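Local coordinates for protein alginate lyase (Paenibacillus sp. FPU-7, PDB 6KFN) that probably depolymerises alginate by beta-elimination, using a right-handed parallel beta-helix as its scaffold, at residues Phe214-Gly219 with Ala240-Val245; Phe145-Tyr150 with His183-Glu188. All blocks are in the same frame, centred on the assembly; numbering follows the deposited sequence. Where two conformers were deposited one is given.

Contact 1 (Phe214-Gly219 with Ala240-Val245). With NA (sodium ion), chain C.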
loop_
_atom_site.group_PDB
_atom_site.type_symbol
_atom_site.label_atom_id
_atom_site.label_comp_id
_atom_site.label_asym_id
_atom_site.label_seq_id
_atom_site.Cartn_x
_atom_site.Cartn_y
_atom_site.Cartn_z
ATOM N N PHE A 214 -11.600 -2.214 -6.164
ATOM C CA PHE A 214 -10.257 -2.637 -5.769
ATOM C C PHE A 214 -9.295 -1.457 -5.653
ATOM O O PHE A 214 -8.484 -1.384 -4.734
ATOM C CB PHE A 214 -9.655 -3.654 -6.742
ATOM C CG PHE A 214 -10.474 -4.894 -7.017
ATOM C CD1 PHE A 214 -10.854 -5.777 -5.999
ATOM C CD2 PHE A 214 -10.832 -5.203 -8.317
ATOM C CE1 PHE A 214 -11.591 -6.916 -6.308
ATOM C CE2 PHE A 214 -11.549 -6.339 -8.609
ATOM C CZ PHE A 214 -11.928 -7.202 -7.608
ATOM N N ILE A 215 -9.345 -0.589 -6.674
ATOM C CA ILE A 215 -8.465 0.559 -6.759
ATOM C C ILE A 215 -9.327 1.772 -7.094
ATOM O O ILE A 215 -10.237 1.690 -7.929
ATOM C CB ILE A 215 -7.368 0.396 -7.854
ATOM C CG1 ILE A 215 -6.602 -0.916 -7.633
ATOM C CG2 ILE A 215 -6.438 1.609 -7.846
ATOM C CD1 ILE A 215 -5.513 -1.181 -8.660
ATOM N N ASP A 216 -9.029 2.899 -6.460
ATOM C CA ASP A 216 -9.534 4.206 -6.880
ATOM C C ASP A 216 -8.319 5.050 -7.236
ATOM O O ASP A 216 -7.407 5.179 -6.427
ATOM C CB ASP A 216 -10.370 4.887 -5.811
ATOM C CG ASP A 216 -11.171 6.080 -6.315
ATOM O OD1 ASP A 216 -11.253 6.264 -7.555
ATOM O OD2 ASP A 216 -11.725 6.790 -5.445
ATOM N N VAL A 217 -8.329 5.591 -8.453
ATOM C CA VAL A 217 -7.216 6.382 -8.984
ATOM C C VAL A 217 -7.647 7.837 -9.026
ATOM O O VAL A 217 -8.498 8.212 -9.838
ATOM C CB VAL A 217 -6.778 5.937 -10.374
ATOM C CG1 VAL A 217 -5.589 6.772 -10.822
ATOM C CG2 VAL A 217 -6.461 4.452 -10.409
ATOM N N LYS A 218 -7.090 8.601 -8.132
ATOM C CA LYS A 218 -7.290 10.062 -8.102
ATOM C C LYS A 218 -6.024 10.872 -8.466
ATOM O O LYS A 218 -5.968 12.135 -8.733
ATOM C CB LYS A 218 -7.853 10.501 -6.758
ATOM C CG LYS A 218 -9.329 10.191 -6.644
ATOM C CD LYS A 218 -9.796 10.052 -5.246
ATOM C CE LYS A 218 -9.253 8.766 -4.717
ATOM N NZ LYS A 218 -10.105 8.158 -3.667
ATOM N N GLY A 219 -4.838 10.173 -8.472
ATOM C CA GLY A 219 -3.594 10.749 -8.950
ATOM C C GLY A 219 -3.490 10.667 -10.461
ATOM O O GLY A 219 -4.411 10.219 -11.146
ATOM N N ALA A 240 -14.438 -2.794 -10.684
ATOM C CA ALA A 240 -13.070 -3.233 -10.387
ATOM C C ALA A 240 -12.176 -2.031 -10.053
ATOM O O ALA A 240 -11.523 -1.984 -9.004
ATOM C CB ALA A 240 -12.473 -4.013 -11.552
ATOM N N PHE A 241 -12.122 -1.069 -10.989
ATOM C CA PHE A 241 -11.234 0.077 -10.887
ATOM C C PHE A 241 -12.043 1.338 -11.196
ATOM O O PHE A 241 -12.885 1.330 -12.100
ATOM C CB PHE A 241 -10.063 -0.022 -11.890
ATOM C CG PHE A 241 -9.337 -1.355 -11.868
ATOM C CD1 PHE A 241 -8.793 -1.865 -10.697
ATOM C CD2 PHE A 241 -9.197 -2.093 -13.029
ATOM C CE1 PHE A 241 -8.112 -3.066 -10.688
ATOM C CE2 PHE A 241 -8.510 -3.302 -13.036
ATOM C CZ PHE A 241 -7.979 -3.793 -11.868
ATOM N N GLN A 242 -11.763 2.400 -10.451
ATOM C CA GLN A 242 -12.368 3.700 -10.685
ATOM C C GLN A 242 -11.293 4.750 -10.856
ATOM O O GLN A 242 -10.169 4.596 -10.365
ATOM C CB GLN A 242 -13.282 4.099 -9.520
ATOM C CG GLN A 242 -14.444 3.136 -9.338
ATOM C CD GLN A 242 -15.250 3.371 -8.094
ATOM O OE1 GLN A 242 -14.843 4.092 -7.177
ATOM N NE2 GLN A 242 -16.394 2.726 -8.014
ATOM N N VAL A 243 -11.667 5.831 -11.540
ATOM C CA VAL A 243 -10.842 7.023 -11.660
ATOM C C VAL A 243 -11.749 8.209 -11.319
ATOM O O VAL A 243 -12.877 8.269 -11.822
ATOM C CB VAL A 243 -10.220 7.190 -13.066
ATOM C CG1 VAL A 243 -9.096 8.214 -13.048
ATOM C CG2 VAL A 243 -9.713 5.862 -13.626
ATOM N N HIS A 244 -11.284 9.111 -10.465
ATOM C CA HIS A 244 -12.076 10.279 -10.043
ATOM C C HIS A 244 -11.226 11.518 -10.093
ATOM O O HIS A 244 -10.009 11.457 -9.886
ATOM C CB HIS A 244 -12.600 10.113 -8.602
ATOM C CG HIS A 244 -13.659 9.084 -8.417
ATOM N ND1 HIS A 244 -13.398 7.772 -8.067
ATOM C CD2 HIS A 244 -15.004 9.195 -8.477
ATOM C CE1 HIS A 244 -14.556 7.127 -7.929
ATOM N NE2 HIS A 244 -15.530 7.968 -8.175
ATOM N N VAL A 245 -11.908 12.668 -10.294
ATOM C CA VAL A 245 -11.292 13.987 -10.274
ATOM C C VAL A 245 -11.701 14.717 -8.996
ATOM O O VAL A 245 -12.836 15.187 -8.877
ATOM C CB VAL A 245 -11.711 14.791 -11.518
ATOM C CG1 VAL A 245 -10.995 16.132 -11.526
ATOM C CG2 VAL A 245 -11.401 14.025 -12.792
HETATM NA NA NA C . -15.485 4.384 -4.905
HETATM O O HOH W 1 -14.191 6.305 -4.398
HETATM O O HOH W 2 -8.465 13.348 -8.606
HETATM O O HOH W 3 -13.690 2.927 -4.396
HETATM O O HOH W 4 -17.295 5.812 -5.412
#
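Strands 215-217 and 241-243 run parallel and in register, Ile215 beside Phe241, Asp216 beside Gln242 and Val217 beside Val243, with their axes 4.6 Å apart at an angle of 17°. Ile215 O accepts from Gln242 N, Gln242 O from Val217 N and Val217 O from His244 N, while Ala240 O receives weak bonds from Phe214 N and Ile215 N. Inward, Ile215 and Phe241 lie side by side, and the isoleucine CD1 meets the phenylalanine CE1 at 3.8 Å; Phe200 touches both. The methyl of Ala240 sits over the centre of the Phe241 ring, 4.0 Å above its plane, and also meets Phe214 CD2. On the outer face Asp216 and His244 cross at about a right angle. With CG anti to the backbone N (chi1 -167°), the end of Asp216 leans toward the other strand, where His244 ND1 gives OD1 a bond of 2.7 Å, in the ring plane and on the syn side of the carboxylate, whose plane stands 81° from the ring. OD2 of Asp216 takes Lys218 NZ at 2.8 Å, from above the carboxylate plane, and a water that binds the sodium. The lysine and the imidazole thus hold the carboxylate's rotation. From the neighbouring strand the extended Gln242 brings OE1 within 2.4 Å of the sodium ion, with NE2 held by Asp239; Tyr210 and Asp212 complete the protein ligands. A hydrophobic inner face backed by an outer row of polar and charged groups is characteristic of successive rungs of a right-handed parallel beta-helix, here carrying a sodium site.

Contact 2 (Phe145-Tyr150 with His183-Glu188). With NA (sodium ion), chain B.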
loop_
_atom_site.group_PDB
_atom_site.type_symbol
_atom_site.label_atom_id
_atom_site.label_comp_id
_atom_site.label_asym_id
_atom_site.label_seq_id
_atom_site.Cartn_x
_atom_site.Cartn_y
_atom_site.Cartn_z
ATOM N N PHE A 145 -11.395 4.075 6.675
ATOM C CA PHE A 145 -9.955 4.379 6.664
ATOM C C PHE A 145 -9.130 3.101 6.539
ATOM O O PHE A 145 -7.961 3.059 6.904
ATOM C CB PHE A 145 -9.558 5.122 7.956
ATOM C CG PHE A 145 -10.242 6.442 8.205
ATOM C CD1 PHE A 145 -10.808 7.217 7.192
ATOM C CD2 PHE A 145 -10.274 6.944 9.487
ATOM C CE1 PHE A 145 -11.390 8.435 7.439
ATOM C CE2 PHE A 145 -10.894 8.163 9.744
ATOM C CZ PHE A 145 -11.445 8.907 8.702
ATOM N N GLY A 146 -9.747 2.022 6.021
ATOM C CA GLY A 146 -9.145 0.710 6.023
ATOM C C GLY A 146 -8.508 0.293 4.714
ATOM O O GLY A 146 -8.613 -0.880 4.326
ATOM N N GLU A 147 -7.852 1.218 4.031
ATOM C CA GLU A 147 -7.229 0.884 2.757
ATOM C C GLU A 147 -6.079 -0.092 2.969
ATOM O O GLU A 147 -5.408 -0.090 3.994
ATOM C CB GLU A 147 -6.694 2.137 2.058
ATOM C CG GLU A 147 -7.767 3.149 1.687
ATOM C CD GLU A 147 -8.238 4.083 2.777
ATOM O OE1 GLU A 147 -7.746 4.037 3.912
ATOM O OE2 GLU A 147 -9.145 4.902 2.487
ATOM N N GLY A 148 -5.824 -0.913 1.953
ATOM C CA GLY A 148 -4.627 -1.729 1.983
ATOM C C GLY A 148 -3.364 -0.884 1.880
ATOM O O GLY A 148 -2.489 -0.917 2.748
ATOM N N ILE A 149 -3.304 -0.132 0.788
ATOM C CA ILE A 149 -2.217 0.778 0.480
ATOM C C ILE A 149 -2.850 2.134 0.110
ATOM O O ILE A 149 -3.765 2.201 -0.715
ATOM C CB ILE A 149 -1.321 0.272 -0.653
ATOM C CG1 ILE A 149 -0.802 -1.136 -0.321
ATOM C CG2 ILE A 149 -0.192 1.253 -0.920
ATOM C CD1 ILE A 149 -0.019 -1.783 -1.429
ATOM N N TYR A 150 -2.322 3.184 0.715
ATOM C CA TYR A 150 -2.844 4.550 0.597
ATOM C C TYR A 150 -1.675 5.407 0.112
ATOM O O TYR A 150 -0.628 5.449 0.768
ATOM C CB TYR A 150 -3.349 4.988 1.956
ATOM C CG TYR A 150 -4.194 6.223 2.031
ATOM C CD1 TYR A 150 -3.739 7.473 1.685
ATOM C CD2 TYR A 150 -5.419 6.142 2.620
ATOM C CE1 TYR A 150 -4.504 8.615 1.887
ATOM C CE2 TYR A 150 -6.205 7.292 2.822
ATOM C CZ TYR A 150 -5.735 8.516 2.435
ATOM O OH TYR A 150 -6.462 9.643 2.704
ATOM N N HIS A 183 -8.379 -1.704 -1.848
ATOM C CA HIS A 183 -7.060 -2.321 -1.766
ATOM C C HIS A 183 -5.969 -1.301 -1.971
ATOM O O HIS A 183 -4.966 -1.318 -1.250
ATOM C CB HIS A 183 -6.962 -3.509 -2.734
ATOM C CG HIS A 183 -7.772 -4.659 -2.264
ATOM N ND1 HIS A 183 -7.612 -5.930 -2.783
ATOM C CD2 HIS A 183 -8.657 -4.754 -1.235
ATOM C CE1 HIS A 183 -8.448 -6.727 -2.140
ATOM N NE2 HIS A 183 -9.099 -6.049 -1.216
ATOM N N ILE A 184 -6.143 -0.407 -2.948
ATOM C CA ILE A 184 -5.190 0.652 -3.217
ATOM C C ILE A 184 -5.985 1.929 -3.507
ATOM O O ILE A 184 -6.842 1.944 -4.384
ATOM C CB ILE A 184 -4.249 0.358 -4.371
ATOM C CG1 ILE A 184 -3.573 -1.016 -4.167
ATOM C CG2 ILE A 184 -3.206 1.464 -4.525
ATOM C CD1 ILE A 184 -2.853 -1.534 -5.356
ATOM N N ASP A 185 -5.679 2.992 -2.754
ATOM C CA ASP A 185 -6.298 4.313 -2.945
ATOM C C ASP A 185 -5.176 5.263 -3.313
ATOM O O ASP A 185 -4.293 5.511 -2.498
ATOM C CB ASP A 185 -7.047 4.727 -1.697
ATOM C CG ASP A 185 -7.934 5.937 -1.877
ATOM O OD1 ASP A 185 -8.002 6.464 -2.972
ATOM O OD2 ASP A 185 -8.606 6.306 -0.864
ATOM N N ILE A 186 -5.178 5.719 -4.576
ATOM C CA ILE A 186 -4.118 6.571 -5.123
ATOM C C ILE A 186 -4.651 8.001 -5.113
ATOM O O ILE A 186 -5.556 8.316 -5.889
ATOM C CB ILE A 186 -3.729 6.111 -6.527
ATOM C CG1 ILE A 186 -3.246 4.662 -6.516
ATOM C CG2 ILE A 186 -2.684 7.050 -7.104
ATOM C CD1 ILE A 186 -2.990 4.060 -7.876
ATOM N N LYS A 187 -4.133 8.849 -4.235
ATOM C CA LYS A 187 -4.725 10.155 -4.046
ATOM C C LYS A 187 -4.347 11.172 -5.116
ATOM O O LYS A 187 -3.277 11.143 -5.740
ATOM C CB LYS A 187 -4.331 10.727 -2.681
ATOM C CG LYS A 187 -4.892 9.913 -1.519
ATOM C CD LYS A 187 -6.427 9.892 -1.571
ATOM C CE LYS A 187 -7.130 9.202 -0.455
ATOM N NZ LYS A 187 -8.595 9.063 -0.653
ATOM N N GLU A 188 -5.261 12.136 -5.259
ATOM C CA GLU A 188 -4.971 13.360 -5.981
ATOM C C GLU A 188 -3.657 13.945 -5.490
ATOM O O GLU A 188 -3.363 13.965 -4.295
ATOM C CB GLU A 188 -6.125 14.354 -5.812
ATOM C CG GLU A 188 -6.467 14.767 -4.365
ATOM C CD GLU A 188 -7.518 13.926 -3.639
ATOM O OE1 GLU A 188 -7.608 12.698 -3.881
ATOM O OE2 GLU A 188 -8.228 14.541 -2.812
HETATM NA NA NA B . -10.409 5.444 0.593
HETATM O O HOH W 5 -9.149 10.134 1.596
HETATM O O HOH W 6 -10.331 7.636 1.642
HETATM O O HOH W 7 -12.339 4.834 1.879
HETATM O O HOH W 8 -12.042 6.118 -0.990
#
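Parallel pairing sets Ile149 beside Ile184 and Tyr150 beside Asp185, with Ile149 N bonded to His183 O and Asp185 N to Ile149 O, the latter nearly straight at 165°. Gly148 CA comes 3.3 Å from His183 O, where a side chain would collide. On the inner face Ile149 CB and Ile184 CG1 are in loose contact, and Ile170 and Ile175 touch both isoleucines. Asp185 and Tyr150 share the outer face, and Glu147, from the loop before the strand, reaches over to join them. Bent at chi2 (82°), Glu147 brings OE2 to 2.3 Å from the sodium ion, which Asp185 OD2 binds at 2.5 Å. Glu182 and three waters complete the site; the cation probably offsets the carboxylates' repulsion. Lys187 NZ meets Asp185 OD2 from above the carboxylate plane at 2.8 Å, and its CE packs against Tyr150, 3.3 Å from OH. One water joins NZ to the tyrosine hydroxyl, another to the metal. A methionine in place of Lys187 would probably leave Asp185 OD2 without its ammonium partner and break both water links. Stacked parallel strands with an isoleucine-lined interior are characteristic of a right-handed parallel beta-helix, here carrying the sodium site on the outward side.

Contact 2 closes before contact 1 opens along the chain, and their centres lie 10 Å apart. Both belong to one ten-strand parallel sheet of the beta-helix, in which strands 149-151, 184-186, 215-217 and 241-243 follow one another in chain order. The middle two are neighbours and join the contacts directly: Lys218 N probably bonds to Ile186 O, and Lys218 NZ forms a salt bridge with Asp185 OD1, so this lysine bridges the carboxylates of Asp185 and Asp216. Each contact contributes to its own sodium site; in the conformer described, Lys218 connects the two polar groups, and a water carries the connection from Asp216 to the second sodium, with Lys187 and Lys218 close together among the acids.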